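Local structure of solute Binding Protein, BlMnBP1 in complex with mannotriose (6FUV) at residues I112-E117 / I341-N346. The protein probably serves as the extracellular solute-binding component of an ABC transporter, capturing beta-manno-oligosaccharides such as mannotriose for uptake by the bacterium. Sequence-based numbering, arbitrary orientation.
Sequences IKLANE and IPIVKN
Lys113 meets the irregular segment 342-345 through both its backbone N and its ammonium NZ, and illustrates how one lysine can collect the carbonyls of an irregular loop. Among the backbone bonds, Lys113 N donates a hydrogen bond to Ile343 O at 2.7 Å. The same oxygen receives a CA-H...O contact from Ile112 CA at 3.2 Å, and Ile112 and Val344 form a single, isolated beta bridge.

The side-chain bonds converge on the ammonium. The aliphatic chain runs extended until a bend at chi4 (54°) turns NZ in among the carbonyls. Lys113 NZ lies 2.7 Å from Pro342 O, above that carbonyl plane (36° out of it), and 2.7 Å from Val344 O, again tilted from the plane; Lys345 O is a weak third acceptor at 3.3 Å. Asp347 O, just beyond the segment, also accepts from NZ.

Apolar contacts border this polar cluster. Ile112 and Ile343 run alongside one another, Ile112 CB 3.5 Å from Ile343 CG2, and Leu114 CD1 meets Ile343 CD1 crosswise at 4.2 Å. Both isoleucines also pack on Thr329 of helix 315-330, while Val344 borders a bound polyethylene glycol, probably from the crystallisation liquor. The methylenes of Lys345 pass over the Ile112 carbonyl, CD lying 3.5 Å from Ile112 O, before its ammonium reaches a salt bridge with Asp109.

A methionine in place of Lys113 would probably leave the carbonyls of Pro342 and Val344 without their shared donor and this part of the loop less firmly fixed. The ammonium, probably stabilised by several carbonyl dipoles, joins the backbone bond and isoleucine packing in tying the loop before strand 119-120 to that after helix 334-337.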
loop_
_atom_site.group_PDB
_atom_site.type_symbol
_atom_site.label_atom_id
_atom_site.label_comp_id
_atom_site.label_asym_id
_atom_site.label_seq_id
_atom_site.Cartn_x
_atom_site.Cartn_y
_atom_site.Cartn_z
ATOM N N ILE A 112 8.181 17.067 -1.964
ATOM C CA ILE A 112 7.904 15.639 -2.043
ATOM C C ILE A 112 6.794 15.357 -3.044
ATOM O O ILE A 112 5.954 16.201 -3.324
ATOM C CB ILE A 112 7.534 15.049 -0.641
ATOM C CG1 ILE A 112 6.315 15.781 -0.044
ATOM C CG2 ILE A 112 8.698 15.163 0.256
ATOM C CD1 ILE A 112 5.636 15.016 1.091
ATOM N N LYS A 113 6.782 14.145 -3.559
ATOM C CA LYS A 113 5.599 13.603 -4.205
ATOM C C LYS A 113 4.454 13.396 -3.204
ATOM O O LYS A 113 4.650 13.188 -2.020
ATOM C CB LYS A 113 5.960 12.278 -4.869
ATOM C CG LYS A 113 7.020 12.339 -6.004
ATOM C CD LYS A 113 7.174 11.019 -6.714
ATOM C CE LYS A 113 8.332 10.992 -7.730
ATOM N NZ LYS A 113 9.609 11.382 -7.149
ATOM N N LEU A 114 3.240 13.486 -3.697
ATOM C CA LEU A 114 2.067 13.082 -2.934
ATOM C C LEU A 114 1.850 13.942 -1.700
ATOM O O LEU A 114 1.366 13.470 -0.686
ATOM C CB LEU A 114 2.190 11.605 -2.574
ATOM C CG LEU A 114 2.349 10.640 -3.730
ATOM C CD1 LEU A 114 2.709 9.232 -3.242
ATOM C CD2 LEU A 114 1.111 10.608 -4.523
ATOM N N ALA A 115 2.133 15.234 -1.818
ATOM C CA ALA A 115 2.030 16.121 -0.673
ATOM C C ALA A 115 0.598 16.288 -0.182
ATOM O O ALA A 115 0.417 16.702 0.960
ATOM C CB ALA A 115 2.627 17.464 -1.012
ATOM N N ASN A 116 -0.410 15.998 -1.007
ATOM C CA ASN A 116 -1.806 16.168 -0.652
ATOM C C ASN A 116 -2.458 14.848 -0.323
ATOM O O ASN A 116 -3.669 14.819 -0.175
ATOM C CB ASN A 116 -2.592 16.853 -1.782
ATOM C CG ASN A 116 -3.977 17.353 -1.323
ATOM O OD1 ASN A 116 -4.110 17.989 -0.300
ATOM N ND2 ASN A 116 -4.998 17.045 -2.086
ATOM N N GLU A 117 -1.685 13.757 -0.233
ATOM C CA GLU A 117 -2.241 12.454 0.122
ATOM C C GLU A 117 -2.633 12.401 1.591
ATOM O O GLU A 117 -3.770 12.098 1.925
ATOM C CB GLU A 117 -1.218 11.370 -0.193
ATOM C CG GLU A 117 -1.767 9.978 -0.262
ATOM C CD GLU A 117 -0.685 8.928 -0.661
ATOM O OE1 GLU A 117 0.243 8.710 0.125
ATOM O OE2 GLU A 117 -0.775 8.368 -1.791
ATOM N N ILE A 341 9.126 3.994 -5.096
ATOM C CA ILE A 341 9.353 5.137 -5.967
ATOM C C ILE A 341 9.860 6.232 -5.044
ATOM O O ILE A 341 9.240 6.497 -4.014
ATOM C CB ILE A 341 8.088 5.512 -6.756
ATOM C CG1 ILE A 341 7.847 4.419 -7.814
ATOM C CG2 ILE A 341 8.282 6.792 -7.485
ATOM C CD1 ILE A 341 6.542 4.490 -8.507
ATOM N N PRO A 342 10.946 6.917 -5.374
ATOM C CA PRO A 342 11.464 7.941 -4.456
ATOM C C PRO A 342 10.467 9.065 -4.270
ATOM O O PRO A 342 9.780 9.472 -5.207
ATOM C CB PRO A 342 12.742 8.435 -5.139
ATOM C CG PRO A 342 12.517 8.117 -6.622
ATOM C CD PRO A 342 11.707 6.844 -6.630
ATOM N N ILE A 343 10.394 9.560 -3.036
ATOM C CA ILE A 343 9.431 10.599 -2.707
ATOM C C ILE A 343 9.952 12.014 -2.903
ATOM O O ILE A 343 9.154 12.939 -3.084
ATOM C CB ILE A 343 8.963 10.408 -1.253
ATOM C CG1 ILE A 343 8.037 9.199 -1.155
ATOM C CG2 ILE A 343 8.190 11.584 -0.721
ATOM C CD1 ILE A 343 6.737 9.352 -2.064
ATOM N N VAL A 344 11.262 12.212 -2.915
ATOM C CA VAL A 344 11.748 13.514 -3.325
ATOM C C VAL A 344 11.067 13.869 -4.648
ATOM O O VAL A 344 11.096 13.098 -5.612
ATOM C CB VAL A 344 13.280 13.513 -3.457
ATOM C CG1 VAL A 344 13.718 14.828 -4.068
ATOM C CG2 VAL A 344 13.984 13.303 -2.150
ATOM N N LYS A 345 10.550 15.095 -4.721
ATOM C CA LYS A 345 9.518 15.427 -5.702
ATOM C C LYS A 345 9.982 15.185 -7.126
ATOM O O LYS A 345 9.260 14.581 -7.920
ATOM C CB LYS A 345 9.075 16.886 -5.546
ATOM C CG LYS A 345 8.121 17.407 -6.670
ATOM C CD LYS A 345 6.855 16.590 -6.694
ATOM C CE LYS A 345 5.883 17.069 -7.722
ATOM N NZ LYS A 345 5.128 18.265 -7.285
ATOM N N ASN A 346 11.152 15.703 -7.494
ATOM C CA ASN A 346 11.600 15.621 -8.882
ATOM C C ASN A 346 12.735 14.626 -9.067
ATOM O O ASN A 346 13.533 14.748 -9.987
ATOM C CB ASN A 346 12.042 16.983 -9.423
ATOM C CG ASN A 346 10.955 18.034 -9.372
ATOM O OD1 ASN A 346 11.126 19.040 -8.734
ATOM N ND2 ASN A 346 9.864 17.823 -10.089
#